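Local coordinates for putative exported protein (Bacteroides fragilis, PDB 4RAA) that is of unknown function but adopts a six-bladed beta-propeller fold of the YWTD superfamily and is probably an exported lipoprotein, at residues A[269-273]-A[274-278]; A[243-246]-A[247-251]; A[32-36]-A[37-41]; A[345-348]-A[349-353]. One frame throughout, in Å; residues are numbered along the deposited sequence.

Contact 1 of 4, residues A[269-273]-A[274-278]; sequences CYMKN and KEKYI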
# COMPACT_ATOMS: atom_id res chain seq x y z
N CYS A 269 -25.55 -19.89 -15.70
CA CYS A 269 -26.59 -20.13 -14.69
C CYS A 269 -27.38 -18.85 -14.59
O CYS A 269 -26.80 -17.77 -14.71
CB CYS A 269 -26.02 -20.48 -13.33
SG CYS A 269 -25.10 -22.01 -13.35
N TYR A 270 -28.69 -18.98 -14.41
CA TYR A 270 -29.58 -17.83 -14.27
C TYR A 270 -30.88 -18.17 -13.52
O TYR A 270 -31.16 -19.33 -13.26
CB TYR A 270 -29.86 -17.19 -15.64
CG TYR A 270 -30.60 -18.07 -16.63
CD1 TYR A 270 -29.92 -18.94 -17.48
CD2 TYR A 270 -32.00 -18.00 -16.74
CE1 TYR A 270 -30.61 -19.74 -18.40
CE2 TYR A 270 -32.70 -18.79 -17.66
CZ TYR A 270 -32.00 -19.65 -18.50
OH TYR A 270 -32.69 -20.42 -19.39
N MSE A 271 -31.64 -17.13 -13.18
CA MSE A 271 -32.91 -17.27 -12.47
C MSE A 271 -34.03 -16.61 -13.23
O MSE A 271 -33.83 -15.56 -13.85
CB MSE A 271 -32.73 -16.67 -11.10
CG MSE A 271 -31.81 -17.54 -10.24
SE MSE A 271 -32.63 -17.70 -8.47
CE MSE A 271 -30.95 -17.32 -7.50
N LYS A 272 -35.21 -17.23 -13.19
CA LYS A 272 -36.40 -16.78 -13.92
C LYS A 272 -37.63 -17.39 -13.27
O LYS A 272 -37.63 -18.60 -13.01
CB LYS A 272 -36.32 -17.24 -15.38
CG LYS A 272 -37.43 -16.72 -16.30
CD LYS A 272 -37.51 -17.46 -17.64
CE LYS A 272 -38.06 -18.88 -17.53
NZ LYS A 272 -38.32 -19.47 -18.87
N ASN A 273 -38.66 -16.58 -13.04
CA ASN A 273 -39.89 -17.04 -12.39
C ASN A 273 -39.59 -17.83 -11.09
O ASN A 273 -40.19 -18.88 -10.83
CB ASN A 273 -40.74 -17.90 -13.36
CG ASN A 273 -41.16 -17.16 -14.63
OD1 ASN A 273 -40.81 -17.57 -15.73
ND2 ASN A 273 -41.94 -16.09 -14.48
N LYS A 274 -38.62 -17.34 -10.30
CA LYS A 274 -38.18 -17.97 -9.04
C LYS A 274 -37.51 -19.37 -9.16
O LYS A 274 -37.37 -20.05 -8.14
CB LYS A 274 -39.34 -18.05 -8.03
CG LYS A 274 -40.26 -16.83 -7.97
CD LYS A 274 -41.20 -16.88 -6.78
CE LYS A 274 -41.91 -15.55 -6.60
NZ LYS A 274 -42.70 -15.52 -5.33
N GLU A 275 -37.08 -19.79 -10.37
CA GLU A 275 -36.46 -21.12 -10.59
C GLU A 275 -35.08 -21.01 -11.24
O GLU A 275 -34.88 -20.15 -12.09
CB GLU A 275 -37.37 -22.02 -11.46
CG GLU A 275 -38.72 -22.40 -10.86
CD GLU A 275 -38.66 -23.31 -9.62
OE1 GLU A 275 -37.58 -23.87 -9.29
OE2 GLU A 275 -39.71 -23.48 -8.96
N LYS A 276 -34.16 -21.91 -10.87
CA LYS A 276 -32.77 -21.91 -11.39
C LYS A 276 -32.65 -22.71 -12.69
O LYS A 276 -33.11 -23.85 -12.76
CB LYS A 276 -31.81 -22.53 -10.37
CG LYS A 276 -31.76 -21.84 -9.01
CD LYS A 276 -30.96 -22.66 -8.02
CE LYS A 276 -30.98 -22.02 -6.64
NZ LYS A 276 -30.21 -22.82 -5.65
N TYR A 277 -31.99 -22.13 -13.69
CA TYR A 277 -31.75 -22.75 -15.00
C TYR A 277 -30.27 -22.72 -15.33
O TYR A 277 -29.50 -21.96 -14.74
CB TYR A 277 -32.49 -21.98 -16.10
CG TYR A 277 -33.99 -22.00 -15.96
CD1 TYR A 277 -34.64 -21.05 -15.17
CD2 TYR A 277 -34.77 -22.97 -16.59
CE1 TYR A 277 -36.02 -21.06 -15.01
CE2 TYR A 277 -36.16 -22.99 -16.44
CZ TYR A 277 -36.78 -22.03 -15.65
OH TYR A 277 -38.13 -22.02 -15.49
N ILE A 278 -29.86 -23.57 -16.28
CA ILE A 278 -28.49 -23.57 -16.79
C ILE A 278 -28.44 -23.82 -18.30
O ILE A 278 -28.98 -24.81 -18.81
CB ILE A 278 -27.55 -24.54 -16.04
CG1 ILE A 278 -26.12 -24.42 -16.61
CG2 ILE A 278 -28.05 -25.98 -16.08
CD1 ILE A 278 -25.05 -25.07 -15.77

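Contact 2 of 4, residues A[243-246]-A[247-251]; sequences NYLY and DLIQS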
# COMPACT_ATOMS: atom_id res chain seq x y z
N ASN A 243 -34.82 -1.51 -2.40
CA ASN A 243 -34.42 -2.82 -2.91
C ASN A 243 -35.47 -3.42 -3.86
O ASN A 243 -36.48 -3.96 -3.44
CB ASN A 243 -34.10 -3.80 -1.77
CG ASN A 243 -33.36 -5.06 -2.24
OD1 ASN A 243 -33.02 -5.23 -3.42
ND2 ASN A 243 -33.08 -5.95 -1.29
N TYR A 244 -35.19 -3.27 -5.15
CA TYR A 244 -35.96 -3.86 -6.26
C TYR A 244 -35.94 -5.39 -6.37
O TYR A 244 -36.80 -5.95 -7.04
CB TYR A 244 -35.43 -3.32 -7.61
CG TYR A 244 -33.94 -3.60 -7.86
CD1 TYR A 244 -33.51 -4.81 -8.45
CD2 TYR A 244 -32.96 -2.67 -7.47
CE1 TYR A 244 -32.16 -5.06 -8.65
CE2 TYR A 244 -31.61 -2.92 -7.67
CZ TYR A 244 -31.21 -4.11 -8.26
OH TYR A 244 -29.87 -4.34 -8.46
N LEU A 245 -34.94 -6.04 -5.78
CA LEU A 245 -34.75 -7.50 -5.85
C LEU A 245 -36.01 -8.35 -5.62
O LEU A 245 -36.16 -9.39 -6.26
CB LEU A 245 -33.64 -7.96 -4.88
CG LEU A 245 -33.22 -9.44 -4.86
CD1 LEU A 245 -32.71 -9.88 -6.23
CD2 LEU A 245 -32.17 -9.66 -3.78
N TYR A 246 -36.89 -7.92 -4.71
CA TYR A 246 -38.15 -8.66 -4.44
C TYR A 246 -39.06 -8.56 -5.65
O TYR A 246 -39.54 -9.59 -6.11
CB TYR A 246 -38.91 -8.18 -3.19
CG TYR A 246 -40.26 -8.90 -3.01
CD1 TYR A 246 -40.34 -10.23 -2.56
CD2 TYR A 246 -41.48 -8.24 -3.31
CE1 TYR A 246 -41.56 -10.88 -2.41
CE2 TYR A 246 -42.71 -8.89 -3.16
CZ TYR A 246 -42.74 -10.20 -2.71
OH TYR A 246 -43.95 -10.83 -2.56
N ASP A 247 -39.31 -7.34 -6.12
CA ASP A 247 -40.16 -7.12 -7.30
C ASP A 247 -39.60 -7.77 -8.56
O ASP A 247 -40.36 -8.27 -9.39
CB ASP A 247 -40.41 -5.62 -7.55
CG ASP A 247 -41.42 -5.00 -6.59
OD1 ASP A 247 -42.21 -5.72 -5.94
OD2 ASP A 247 -41.44 -3.76 -6.51
N LEU A 248 -38.27 -7.76 -8.69
CA LEU A 248 -37.59 -8.38 -9.82
C LEU A 248 -37.87 -9.89 -9.91
O LEU A 248 -38.11 -10.41 -11.00
CB LEU A 248 -36.09 -8.10 -9.73
CG LEU A 248 -35.15 -8.67 -10.79
CD1 LEU A 248 -35.63 -8.35 -12.19
CD2 LEU A 248 -33.73 -8.14 -10.59
N ILE A 249 -37.83 -10.56 -8.77
CA ILE A 249 -38.10 -12.01 -8.67
C ILE A 249 -39.56 -12.37 -9.01
O ILE A 249 -39.83 -13.44 -9.55
CB ILE A 249 -37.58 -12.56 -7.30
CG1 ILE A 249 -36.04 -12.65 -7.39
CG2 ILE A 249 -38.16 -13.93 -6.94
CD1 ILE A 249 -35.33 -12.92 -6.09
N GLN A 250 -40.49 -11.45 -8.73
CA GLN A 250 -41.91 -11.63 -9.07
C GLN A 250 -42.19 -11.55 -10.57
O GLN A 250 -43.23 -12.05 -11.02
CB GLN A 250 -42.82 -10.59 -8.37
CG GLN A 250 -42.71 -10.53 -6.85
CD GLN A 250 -42.90 -11.88 -6.17
OE1 GLN A 250 -42.12 -12.26 -5.29
NE2 GLN A 250 -43.91 -12.62 -6.60
N SER A 251 -41.30 -10.91 -11.34
CA SER A 251 -41.48 -10.74 -12.79
C SER A 251 -40.96 -11.90 -13.63
O SER A 251 -40.22 -12.76 -13.14
CB SER A 251 -40.79 -9.45 -13.27
OG SER A 251 -39.39 -9.53 -13.13

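Contact 3 of 4, residues A[32-36]-A[37-41]; sequences LQTKD and SCLVK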
# COMPACT_ATOMS: atom_id res chain seq x y z
N LEU A 32 -12.72 -33.57 -1.01
CA LEU A 32 -11.84 -32.68 -0.24
C LEU A 32 -11.58 -33.29 1.14
O LEU A 32 -12.51 -33.77 1.79
CB LEU A 32 -12.44 -31.29 -0.08
CG LEU A 32 -12.55 -30.43 -1.34
CD1 LEU A 32 -13.39 -29.19 -1.06
CD2 LEU A 32 -11.18 -30.04 -1.86
N GLN A 33 -10.32 -33.26 1.57
CA GLN A 33 -9.91 -33.80 2.88
C GLN A 33 -10.56 -32.96 3.99
O GLN A 33 -10.68 -31.74 3.86
CB GLN A 33 -8.38 -33.76 3.01
CG GLN A 33 -7.79 -34.44 4.23
CD GLN A 33 -6.28 -34.22 4.38
OE1 GLN A 33 -5.66 -33.45 3.65
NE2 GLN A 33 -5.69 -34.90 5.35
N THR A 34 -10.97 -33.62 5.07
CA THR A 34 -11.66 -32.94 6.17
C THR A 34 -10.91 -33.04 7.51
O THR A 34 -11.04 -34.02 8.24
CB THR A 34 -13.09 -33.47 6.31
OG1 THR A 34 -13.73 -33.46 5.03
CG2 THR A 34 -13.89 -32.63 7.34
N LYS A 35 -10.12 -32.01 7.81
CA LYS A 35 -9.42 -31.85 9.08
C LYS A 35 -9.99 -30.62 9.78
O LYS A 35 -10.62 -29.76 9.14
CB LYS A 35 -7.91 -31.65 8.86
CG LYS A 35 -7.17 -32.88 8.36
CD LYS A 35 -5.65 -32.75 8.49
CE LYS A 35 -5.08 -31.68 7.58
NZ LYS A 35 -3.59 -31.59 7.67
N ASP A 36 -9.76 -30.54 11.10
CA ASP A 36 -10.16 -29.37 11.91
C ASP A 36 -9.54 -28.05 11.41
O ASP A 36 -10.18 -27.00 11.51
CB ASP A 36 -9.79 -29.59 13.39
CG ASP A 36 -10.68 -30.65 14.09
OD1 ASP A 36 -11.32 -31.48 13.41
OD2 ASP A 36 -10.72 -30.64 15.33
N SER A 37 -8.33 -28.13 10.85
CA SER A 37 -7.65 -26.96 10.28
C SER A 37 -8.20 -26.50 8.91
O SER A 37 -7.87 -25.39 8.49
CB SER A 37 -6.13 -27.20 10.18
OG SER A 37 -5.81 -28.35 9.42
N CYS A 38 -9.03 -27.31 8.24
CA CYS A 38 -9.55 -26.96 6.91
C CYS A 38 -11.02 -27.29 6.68
O CYS A 38 -11.40 -27.85 5.64
CB CYS A 38 -8.67 -27.64 5.84
SG CYS A 38 -8.84 -29.44 5.76
N LEU A 39 -11.86 -26.90 7.63
CA LEU A 39 -13.33 -27.08 7.50
C LEU A 39 -13.84 -26.03 6.50
O LEU A 39 -13.45 -24.87 6.58
CB LEU A 39 -14.03 -26.96 8.85
CG LEU A 39 -13.73 -28.11 9.84
CD1 LEU A 39 -14.06 -27.72 11.27
CD2 LEU A 39 -14.46 -29.39 9.46
N VAL A 40 -14.68 -26.46 5.56
CA VAL A 40 -15.22 -25.61 4.50
C VAL A 40 -16.74 -25.63 4.52
O VAL A 40 -17.32 -26.71 4.44
CB VAL A 40 -14.73 -26.11 3.11
CG1 VAL A 40 -15.34 -25.27 1.98
CG2 VAL A 40 -13.21 -26.09 3.02
N LYS A 41 -17.37 -24.45 4.58
CA LYS A 41 -18.84 -24.30 4.51
C LYS A 41 -19.31 -24.10 3.07
O LYS A 41 -20.28 -24.70 2.63
CB LYS A 41 -19.32 -23.10 5.37
CG LYS A 41 -20.77 -22.68 5.15
CD LYS A 41 -21.26 -21.69 6.19
CE LYS A 41 -22.64 -21.17 5.82
NZ LYS A 41 -23.27 -20.40 6.93

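Contact 4 of 4, residues A[345-348]-A[349-353]; sequences TISN and EEDNS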
# COMPACT_ATOMS: atom_id res chain seq x y z
N THR A 345 -20.03 -43.28 -0.22
CA THR A 345 -20.04 -44.43 0.69
C THR A 345 -18.86 -44.39 1.68
O THR A 345 -19.03 -44.79 2.84
CB THR A 345 -20.08 -45.75 -0.11
OG1 THR A 345 -21.28 -45.77 -0.89
CG2 THR A 345 -20.08 -46.95 0.77
N ILE A 346 -17.69 -43.91 1.23
CA ILE A 346 -16.50 -43.71 2.10
C ILE A 346 -16.42 -42.33 2.80
O ILE A 346 -15.41 -42.01 3.44
CB ILE A 346 -15.15 -43.97 1.35
CG1 ILE A 346 -14.86 -42.91 0.25
CG2 ILE A 346 -15.14 -45.39 0.77
CD1 ILE A 346 -13.43 -42.90 -0.26
N SER A 347 -17.46 -41.49 2.65
CA SER A 347 -17.51 -40.16 3.25
C SER A 347 -18.34 -40.19 4.53
O SER A 347 -19.40 -40.81 4.59
CB SER A 347 -18.14 -39.14 2.29
OG SER A 347 -17.36 -38.94 1.13
N ASN A 348 -17.82 -39.51 5.55
CA ASN A 348 -18.53 -39.32 6.80
C ASN A 348 -19.58 -38.23 6.61
O ASN A 348 -19.43 -37.38 5.72
CB ASN A 348 -17.56 -38.92 7.92
CG ASN A 348 -16.56 -40.01 8.24
OD1 ASN A 348 -16.87 -41.19 8.20
ND2 ASN A 348 -15.35 -39.61 8.57
N GLU A 349 -20.62 -38.25 7.45
CA GLU A 349 -21.71 -37.24 7.40
C GLU A 349 -21.20 -35.80 7.59
O GLU A 349 -21.79 -34.87 7.03
CB GLU A 349 -22.83 -37.53 8.44
CG GLU A 349 -23.76 -38.71 8.13
CD GLU A 349 -23.19 -40.08 8.43
OE1 GLU A 349 -22.09 -40.17 9.02
OE2 GLU A 349 -23.86 -41.09 8.10
N GLU A 350 -20.09 -35.64 8.31
CA GLU A 350 -19.50 -34.33 8.61
C GLU A 350 -18.48 -33.84 7.57
O GLU A 350 -18.03 -32.72 7.68
CB GLU A 350 -18.81 -34.34 10.00
CG GLU A 350 -19.67 -34.84 11.17
CD GLU A 350 -19.91 -36.34 11.21
OE1 GLU A 350 -19.24 -37.07 10.45
OE2 GLU A 350 -20.79 -36.80 11.97
N ASP A 351 -18.14 -34.67 6.58
CA ASP A 351 -17.09 -34.31 5.59
C ASP A 351 -17.41 -33.12 4.69
O ASP A 351 -18.58 -32.87 4.36
CB ASP A 351 -16.68 -35.53 4.71
CG ASP A 351 -15.79 -36.54 5.44
OD1 ASP A 351 -15.00 -36.18 6.33
OD2 ASP A 351 -15.85 -37.73 5.06
N ASN A 352 -16.35 -32.41 4.28
CA ASN A 352 -16.44 -31.27 3.37
C ASN A 352 -17.05 -31.66 2.04
O ASN A 352 -17.19 -32.84 1.72
CB ASN A 352 -15.06 -30.63 3.11
CG ASN A 352 -14.50 -29.87 4.32
OD1 ASN A 352 -15.22 -29.52 5.26
ND2 ASN A 352 -13.20 -29.58 4.27
N SER A 353 -17.42 -30.66 1.26
CA SER A 353 -18.06 -30.87 -0.04
C SER A 353 -17.27 -31.79 -1.00
O SER A 353 -16.03 -31.73 -1.04
CB SER A 353 -18.29 -29.52 -0.75
OG SER A 353 -19.15 -28.69 -0.00

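Contact 1 of 4, residues A[269-273]-A[274-278]
Strands 265-272 and 275-282 form a tight beta hairpin, the two central strands of a four-stranded antiparallel sheet, and Tyr270 meets Tyr277 across it. The two residues are a hydrogen-bonded pair: Tyr270 N donates to Tyr277 O at 3.1 Å, and Tyr277 N returns a nearly straight bond to Tyr270 O at 3.0 Å. Both side chains lie on one face of the sheet, where the Tyr270 ring swings over Tyr277 because its CG is placed between backbone N and carbonyl carbon (chi1 64°). CB of Tyr277 sits over one face of that ring, displaced toward the phenol end, as a CH-pi contact with CB 3.4 Å from Tyr270 CZ. The ring planes are nearly parallel, 14° apart, but slid so far that they barely overlap. Beyond the rings, the Lys272 chain runs past Tyr277, its CE 3.7 Å from Tyr277 OH, while Lys272 O lies in the plane of the Tyr277 ring at its edge. The other face carries Cys269 beside Ile278, with Cys269 SG 3.9 Å from Ile278 CD1, and then Met271, a selenomethionine, opposite Lys276. At the tip, Lys272 and Glu275 close the turn with two backbone bonds, Glu275 N to Lys272 O being 2.9 Å. Outside the hairpin, Tyr270 OH bonds to Asn290 and its ring meets Phe222; Asn273 ND2 reaches Asp252. With Asn273 and Lys274 both in left-handed backbone conformations, this is a type I' two-residue beta hairpin in a four-stranded antiparallel sheet, as in a beta-propeller blade.

Contact 2 of 4, residues A[243-246]-A[247-251]
Over one face of the Tyr246 ring lies the side chain of Gln250, one helical turn further on. CG of Tyr246 stands anti to its own backbone N (chi1 176°), which lays the ring along the helix surface, and the glutamine bends at its second torsion (chi2 -53°) to fold back across it. CG of Gln250 is 4.3 Å from the Tyr246 ring centroid, a CH-pi contact, and Gln250 OE1 comes to 3.2 Å from Tyr246 CE1. The amide and ring planes are inclined by 35°, so the amide is tilted against the ring rather than stacked flat on it. Gln250 OE1 accepts a weak hydrogen bond from Lys274 NZ. Two more pairs four residues apart run alongside each other and point the same way: Leu248 CD2 meets the edge of the Tyr244 ring in its plane, 4.0 Å from CE1, and Leu245 CD1 lies 4.0 Å from Ile249 CD1. These pairs lie on and around the start of the short helix 245-250, where Asn243 provides a capping bond: its OD1 accepts from Leu245 N at 3.1 Å, with the donor above the amide plane. Backbone bonds then link Leu248 N to Tyr244 O at 2.9 Å and Ile249 N to Leu245 O at 3.2 Å. At the far end Leu248 O accepts both the hydroxyl and the backbone N of Ser251, reached from the same face of its carbonyl, with Ser251 OG at 2.6 Å. On the buried side, Tyr244 packs on helix 230-237, meets the Phe177 ring steeply and bonds through OH to Tyr181 O.

Contact 3 of 4, residues A[32-36]-A[37-41]
Cys38 turns its sulfur back onto the chain it has just followed: SG accepts a hydrogen bond from Lys35 N at 3.5 Å, with an N-H...S angle of 158°. The sulfur reaches this point because it stands between backbone N and carbonyl carbon (chi1 70°), and there Cys38 SG also lies 3.5 Å from Gln33 O. A second bond joins the same two residues in the reverse sense, Cys38 N donating to Lys35 O at 3.1 Å from well above the carbonyl plane. Around this paired core, Lys35 CB rests 3.9 Å from Cys38 SG, and Ser37 OG lies 3.9 Å from Lys35 CE. Leu39 covers the Lys35 carbonyl, its CG 3.6 Å from Lys35 O, and its CD2 meets Thr34 CG2 at 3.9 Å, the two side chains crossing at about a right angle. Further out, Phe72 lies against Lys35, Ser37 and Cys38, and Phe66 touches Cys38 too, so strands 62-67 and 72-79 pack against this loop. Gln33 OE1 accepts from Phe72 N. Asn352, from the loop before strand 354-360, hydrogen-bonds to Thr34 OG1, Cys38 O and Val40 N. Lys35 and Cys38 are thus bridged by two hydrogen bonds, one N-H...O and one N-H...S; the buried sulfur is a soft acceptor, and its bond is correspondingly long and probably the weaker.

Contact 4 of 4, residues A[345-348]-A[349-353]
Asp351 OD2 takes a hydrogen bond from Asn348 N, 2.7 Å long and met from above the carboxylate plane. The second bond runs the opposite way, Asp351 N to Asn348 O at 3.1 Å, so the backbone N and O of Asn348 are both engaged by one residue. With its CG anti to the carbonyl carbon (chi1 -75°), Asp351 carries its carboxylate back toward the start of the turn. The same OD2 forms a salt bridge with Lys31, which would be expected to stabilise its negative charge. Ser347 OG also bonds to that lysine and to Leu343 O. Packing follows outward: Asp351 OD2 is 3.5 Å from both Ser347 CA and Asn348 CB. The Asn348 amide crosses the carboxylate obliquely, their planes 33° apart. Glu350 bends at its second torsion (chi2 74°), bringing OE1 to 3.6 Å from Asn348 CB, while Glu349 leans on Leu324 and Lys327 of helix 323-331. Residues 348-351 make a type I beta turn whose last side chain bonds back to the first backbone N-H, in the loop linking helix 338-345 to strand 354-360.

Along the chain the order is contact 3, contact 2, contact 1, contact 4. Contacts 2 and 1 lie about 14 Å apart between centres and touch: helix 245-250 precedes the sheet of strands 254-261, 265-272, 275-282 and 287-292, and meets the hairpin turn through Lys274. The loops of contacts 3 and 4, centres about 11 Å apart, also touch, although about 300 residues separate them in sequence. They adjoin strands 25-31 and 354-360, neighbours in one antiparallel sheet, a pairing of early and late chain consistent with closure of the propeller ring. The two groups stay apart, contacts 2 and 4 with centres about 37 Å apart.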